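Local coordinates for putative diflavin flavoprotein A 5 (Nostoc sp. PCC 7120, PDB 4FEK) that probably passes electrons from NADH to oxygen, reducing it to water, the part present here being its N-terminal metallo-beta-lactamase-like domain, at residues Q10-I14 / G182-F186; I106-L112 / L127-R133. All blocks are in the same frame, centred on the assembly; numbering follows the deposited sequence.

In the fold
The two contacts lie at the two ends of one seven-stranded mixed sheet, whose outermost strands within the chain are 8-15 and 129-132. Interaction 1 joins the first of these to the loop that follows strand 169-173 of the other, five-stranded sheet; interaction 2 pairs the last with its parallel neighbour, strand 107-111. Their centres are 28 Å apart, on opposite sides of the chain's centre, and the nearest atoms are about 17 Å apart. Along the sequence, interaction 2 falls wholly inside the span of chain between the two segments of interaction 1. Local beta-alpha-beta pairing at one edge and distant closure at the other together suit the two-sheet sandwich of the metallo-beta-lactamase fold.

Interaction 1: residues Q10-I14 / G182-F186; sequences QVLPI and GDDVF
Leu12, Ile14, Val185 and Phe186 form the apolar centre of this contact, in which one face of an edge strand receives a loop. The first two project from strand 8-15 toward residues 182-186, and Gln10 follows on the same side of the strand. Leu12 CD1 approaches Phe186 CE1 at 3.8 Å and Val185 CG1 at 4.2 Å, so a single methyl touches both apolar residues of the loop. Further along the strand, Ile14 CG2 meets Phe186 CZ at 3.7 Å. Both methyls reach the ring obliquely, whereas Val185 CG1 lies over one of its faces, off-centre, and thus packs within its own segment too. Beyond this pair, Leu226 of the second sheet touches Ile14 and Phe186, and Arg236 makes a cation-pi contact with the ring.

Outward from this patch, Val185 turns its other methyl to Gln10: CG2 is 3.7 Å from Gln10 OE1, and the two side chains run past each other in opposite directions. The glutamine is stretched out, CG trans to the backbone N (chi1 -176°), which carries its amide across to the loop. There NE2 donates to Asp183 O at 2.9 Å in a moderately bent bond (148° at the hydrogen), the donor tilted a little from the carbonyl plane. OE1 accepts from Arg22, so both ends of the amide are engaged and its rotation is fixed. At the polar edge, Asp183 OD1 forms a salt bridge with Arg24, which also bonds to Gly182 O.

The chemistry across the contact thus passes from hydrocarbon to amide. Apolar packing seats the loop against the edge strand, while the directional bonds of Gln10 and the two arginines of strand 18-25 set the loop's position at its polar end.

Interaction 2: residues I106-L112 / L127-R133; sequences ITFVCSL and LNILPMR
Val109 and Met132, the latter a selenomethionine, meet on the face of this parallel strand pair that is turned to Phe148 of the second sheet. Val109 CG1 stands trans to the backbone N (chi1 179°) and presses against Met132 CG at 3.5 Å, tighter than usual for two carbons. The bent Met132 chain brings its terminal CE to within 3.8 Å of the same Val109 CG1. Val109 and Leu130 run side by side, Val109 CG2 lying 4.1 Å from Leu130 CB.

The other face carries Phe108, Cys110 and Ile129. The 57° chi1 of Cys110 tucks SG in over the backbone, flanked by N and C, where it touches Ile129 CG2 at 3.7 Å. Phe108 CE1 approaches Leu127 CG obliquely at 4.1 Å, and Leu118 of helix 112-121 packs on Phe108, Leu127 and Ile129. Leu112 swings its CD2 back over Pro131, 3.6 Å from Pro131 CB.

Backbone N-H groups of Phe108, Leu130, Cys110 and Met132 bond across in turn, and a water bonds to Ser111 OG and Leu112 N. In this beta-alpha-beta unit, polar pairing sets the register, while apolar side chains bind one face to the helix and the other to the second sheet.

Interaction 1: residues Q10-I14 / G182-F186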
loop_
_atom_site.group_PDB
_atom_site.type_symbol
_atom_site.label_atom_id
_atom_site.label_comp_id
_atom_site.label_asym_id
_atom_site.label_seq_id
_atom_site.Cartn_x
_atom_site.Cartn_y
_atom_site.Cartn_z
ATOM N N GLN A 10 -8.891 2.349 -12.298
ATOM C CA GLN A 10 -9.543 3.619 -12.070
ATOM C C GLN A 10 -8.467 4.617 -11.621
ATOM O O GLN A 10 -7.779 4.391 -10.617
ATOM C CB GLN A 10 -10.630 3.373 -11.011
ATOM C CG GLN A 10 -11.534 4.503 -10.645
ATOM C CD GLN A 10 -12.550 4.051 -9.605
ATOM O OE1 GLN A 10 -12.214 3.303 -8.680
ATOM N NE2 GLN A 10 -13.789 4.479 -9.756
ATOM N N VAL A 11 -8.293 5.706 -12.377
ATOM C CA VAL A 11 -7.271 6.700 -12.047
ATOM C C VAL A 11 -7.915 8.032 -11.641
ATOM O O VAL A 11 -8.813 8.508 -12.321
ATOM C CB VAL A 11 -6.333 6.930 -13.239
ATOM C CG1 VAL A 11 -5.174 7.844 -12.840
ATOM C CG2 VAL A 11 -5.810 5.592 -13.761
ATOM N N LEU A 12 -7.449 8.628 -10.545
ATOM C CA LEU A 12 -8.055 9.839 -9.995
ATOM C C LEU A 12 -6.997 10.633 -9.235
ATOM O O LEU A 12 -6.180 10.055 -8.514
ATOM C CB LEU A 12 -9.177 9.448 -9.027
ATOM C CG LEU A 12 -10.517 10.181 -8.832
ATOM C CD1 LEU A 12 -10.768 10.488 -7.348
ATOM C CD2 LEU A 12 -10.699 11.449 -9.683
ATOM N N PRO A 13 -6.984 11.966 -9.405
ATOM C CA PRO A 13 -6.197 12.842 -8.531
ATOM C C PRO A 13 -6.760 12.786 -7.113
ATOM O O PRO A 13 -7.976 12.810 -6.944
ATOM C CB PRO A 13 -6.455 14.249 -9.103
ATOM C CG PRO A 13 -6.900 14.028 -10.509
ATOM C CD PRO A 13 -7.615 12.697 -10.520
ATOM N N ILE A 14 -5.902 12.695 -6.106
ATOM C CA ILE A 14 -6.401 12.636 -4.737
ATOM C C ILE A 14 -5.840 13.751 -3.879
ATOM O O ILE A 14 -6.379 14.060 -2.817
ATOM C CB ILE A 14 -6.128 11.266 -4.076
ATOM C CG1 ILE A 14 -4.617 11.031 -3.941
ATOM C CG2 ILE A 14 -6.803 10.179 -4.874
ATOM C CD1 ILE A 14 -4.230 9.698 -3.216
ATOM N N GLY A 182 -15.902 -1.343 -5.926
ATOM C CA GLY A 182 -17.034 -0.482 -6.213
ATOM C C GLY A 182 -16.587 0.731 -7.011
ATOM O O GLY A 182 -15.405 0.877 -7.307
ATOM N N ASP A 183 -17.522 1.607 -7.365
ATOM C CA ASP A 183 -17.156 2.809 -8.122
ATOM C C ASP A 183 -16.579 3.907 -7.225
ATOM O O ASP A 183 -15.762 4.717 -7.675
ATOM C CB ASP A 183 -18.342 3.345 -8.929
ATOM C CG ASP A 183 -18.771 2.402 -10.054
ATOM O OD1 ASP A 183 -18.001 1.492 -10.430
ATOM O OD2 ASP A 183 -19.886 2.585 -10.576
ATOM N N ASP A 184 -16.993 3.938 -5.958
ATOM C CA ASP A 184 -16.521 4.969 -5.025
ATOM C C ASP A 184 -15.052 4.806 -4.640
ATOM O O ASP A 184 -14.659 3.768 -4.113
ATOM C CB ASP A 184 -17.378 4.963 -3.759
ATOM C CG ASP A 184 -18.808 5.425 -4.021
ATOM O OD1 ASP A 184 -18.993 6.359 -4.837
ATOM O OD2 ASP A 184 -19.741 4.848 -3.421
ATOM N N VAL A 185 -14.255 5.840 -4.894
ATOM C CA VAL A 185 -12.822 5.815 -4.602
ATOM C C VAL A 185 -12.538 6.026 -3.105
ATOM O O VAL A 185 -11.637 5.402 -2.527
ATOM C CB VAL A 185 -12.080 6.891 -5.428
ATOM C CG1 VAL A 185 -10.665 7.081 -4.946
ATOM C CG2 VAL A 185 -12.091 6.533 -6.928
ATOM N N PHE A 186 -13.330 6.893 -2.486
ATOM C CA PHE A 186 -13.141 7.268 -1.083
ATOM C C PHE A 186 -14.221 6.662 -0.223
ATOM O O PHE A 186 -15.318 6.389 -0.705
ATOM C CB PHE A 186 -13.162 8.786 -0.917
ATOM C CG PHE A 186 -12.043 9.474 -1.615
ATOM C CD1 PHE A 186 -12.212 9.956 -2.909
ATOM C CD2 PHE A 186 -10.812 9.626 -0.993
ATOM C CE1 PHE A 186 -11.176 10.585 -3.572
ATOM C CE2 PHE A 186 -9.774 10.259 -1.645
ATOM C CZ PHE A 186 -9.950 10.732 -2.946
#

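Interaction 2: residues I106-L112 / L127-R133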
loop_
_atom_site.group_PDB
_atom_site.type_symbol
_atom_site.label_atom_id
_atom_site.label_comp_id
_atom_site.label_asym_id
_atom_site.label_seq_id
_atom_site.Cartn_x
_atom_site.Cartn_y
_atom_site.Cartn_z
ATOM N N ILE A 106 15.002 3.104 -12.240
ATOM C CA ILE A 106 14.288 3.214 -10.957
ATOM C C ILE A 106 15.099 2.762 -9.749
ATOM O O ILE A 106 15.973 1.894 -9.840
ATOM C CB ILE A 106 12.982 2.418 -10.951
ATOM C CG1 ILE A 106 13.257 0.952 -11.271
ATOM C CG2 ILE A 106 12.016 2.994 -11.928
ATOM C CD1 ILE A 106 11.979 0.097 -11.349
ATOM N N THR A 107 14.791 3.358 -8.602
ATOM C CA THR A 107 15.359 2.898 -7.346
ATOM C C THR A 107 14.230 2.365 -6.492
ATOM O O THR A 107 13.186 3.000 -6.344
ATOM C CB THR A 107 16.118 4.010 -6.599
ATOM O OG1 THR A 107 17.280 4.354 -7.353
ATOM C CG2 THR A 107 16.557 3.525 -5.209
ATOM N N PHE A 108 14.430 1.156 -5.993
ATOM C CA PHE A 108 13.496 0.543 -5.072
ATOM C C PHE A 108 13.715 1.095 -3.671
ATOM O O PHE A 108 14.853 1.207 -3.203
ATOM C CB PHE A 108 13.663 -0.977 -5.097
ATOM C CG PHE A 108 13.160 -1.601 -6.353
ATOM C CD1 PHE A 108 14.029 -1.915 -7.387
ATOM C CD2 PHE A 108 11.804 -1.819 -6.528
ATOM C CE1 PHE A 108 13.556 -2.468 -8.561
ATOM C CE2 PHE A 108 11.322 -2.367 -7.692
ATOM C CZ PHE A 108 12.201 -2.698 -8.718
ATOM N N VAL A 109 12.616 1.459 -3.022
ATOM C CA VAL A 109 12.645 2.016 -1.673
ATOM C C VAL A 109 11.807 1.063 -0.819
ATOM O O VAL A 109 10.642 0.794 -1.109
ATOM C CB VAL A 109 12.057 3.442 -1.625
ATOM C CG1 VAL A 109 12.076 3.986 -0.176
ATOM C CG2 VAL A 109 12.838 4.371 -2.552
ATOM N N CYS A 110 12.428 0.486 0.191
ATOM C CA CYS A 110 11.744 -0.530 0.972
ATOM C C CYS A 110 12.271 -0.522 2.385
ATOM O O CYS A 110 13.271 0.122 2.684
ATOM C CB CYS A 110 11.956 -1.926 0.362
ATOM S SG CYS A 110 13.712 -2.413 0.199
ATOM N N SER A 111 11.577 -1.239 3.255
ATOM C CA SER A 111 12.104 -1.486 4.571
ATOM C C SER A 111 13.224 -2.511 4.408
ATOM O O SER A 111 13.179 -3.392 3.535
ATOM C CB SER A 111 11.010 -1.993 5.527
ATOM O OG SER A 111 11.568 -2.231 6.814
ATOM N N LEU A 112 14.235 -2.366 5.251
ATOM C CA LEU A 112 15.439 -3.193 5.231
ATOM C C LEU A 112 15.225 -4.710 5.018
ATOM O O LEU A 112 15.927 -5.310 4.205
ATOM C CB LEU A 112 16.249 -2.912 6.505
ATOM C CG LEU A 112 17.752 -3.174 6.563
ATOM C CD1 LEU A 112 18.013 -4.610 6.957
ATOM C CD2 LEU A 112 18.410 -2.865 5.239
ATOM N N LEU A 127 20.434 -4.328 -8.871
ATOM C CA LEU A 127 19.317 -3.483 -8.470
ATOM C C LEU A 127 19.791 -2.248 -7.720
ATOM O O LEU A 127 20.752 -2.301 -6.947
ATOM C CB LEU A 127 18.349 -4.283 -7.596
ATOM C CG LEU A 127 17.005 -4.725 -8.176
ATOM C CD1 LEU A 127 17.105 -5.158 -9.632
ATOM C CD2 LEU A 127 16.398 -5.836 -7.311
ATOM N N ASN A 128 19.124 -1.134 -7.972
ATOM C CA ASN A 128 19.279 0.049 -7.141
ATOM C C ASN A 128 18.234 -0.030 -6.019
ATOM O O ASN A 128 17.032 -0.014 -6.287
ATOM C CB ASN A 128 19.053 1.296 -7.979
ATOM C CG ASN A 128 19.920 1.322 -9.227
ATOM O OD1 ASN A 128 21.079 0.910 -9.190
ATOM N ND2 ASN A 128 19.354 1.788 -10.341
ATOM N N ILE A 129 18.686 -0.154 -4.773
ATOM C CA ILE A 129 17.760 -0.232 -3.641
ATOM C C ILE A 129 18.102 0.792 -2.557
ATOM O O ILE A 129 19.262 0.939 -2.164
ATOM C CB ILE A 129 17.735 -1.648 -3.027
ATOM C CG1 ILE A 129 17.433 -2.684 -4.102
ATOM C CG2 ILE A 129 16.713 -1.744 -1.895
ATOM C CD1 ILE A 129 17.511 -4.066 -3.609
ATOM N N LEU A 130 17.082 1.498 -2.086
ATOM C CA LEU A 130 17.235 2.449 -0.999
ATOM C C LEU A 130 16.470 1.941 0.236
ATOM O O LEU A 130 15.262 2.148 0.367
ATOM C CB LEU A 130 16.703 3.800 -1.440
ATOM C CG LEU A 130 16.807 4.977 -0.482
ATOM C CD1 LEU A 130 18.173 5.013 0.187
ATOM C CD2 LEU A 130 16.549 6.254 -1.261
ATOM N N PRO A 131 17.158 1.239 1.133
ATOM C CA PRO A 131 16.394 0.787 2.309
ATOM C C PRO A 131 16.093 1.932 3.287
ATOM O O PRO A 131 16.898 2.844 3.444
ATOM C CB PRO A 131 17.290 -0.285 2.931
ATOM C CG PRO A 131 18.666 -0.008 2.394
ATOM C CD PRO A 131 18.507 0.644 1.058
HETATM N N MSE A 132 14.915 1.914 3.898
HETATM C CA MSE A 132 14.551 2.990 4.815
HETATM C C MSE A 132 14.399 2.433 6.232
HETATM O O MSE A 132 13.585 1.546 6.486
HETATM C CB MSE A 132 13.274 3.716 4.361
HETATM C CG MSE A 132 13.395 4.429 3.009
HETATM SE SE MSE A 132 14.680 5.914 2.967
HETATM C CE MSE A 132 14.112 6.770 1.310
ATOM N N ARG A 133 15.207 2.946 7.146
ATOM C CA ARG A 133 15.242 2.417 8.515
ATOM C C ARG A 133 14.382 3.268 9.474
ATOM O O ARG A 133 14.180 2.905 10.628
ATOM C CB ARG A 133 16.700 2.307 8.999
ATOM C CG ARG A 133 17.475 1.105 8.419
ATOM C CD ARG A 133 19.017 1.269 8.438
ATOM N NE ARG A 133 19.456 1.985 7.242
ATOM C CZ ARG A 133 20.177 1.464 6.253
ATOM N NH1 ARG A 133 20.608 0.209 6.307
ATOM N NH2 ARG A 133 20.494 2.220 5.214
HETATM O O HOH W 1 13.756 -0.671 7.457
#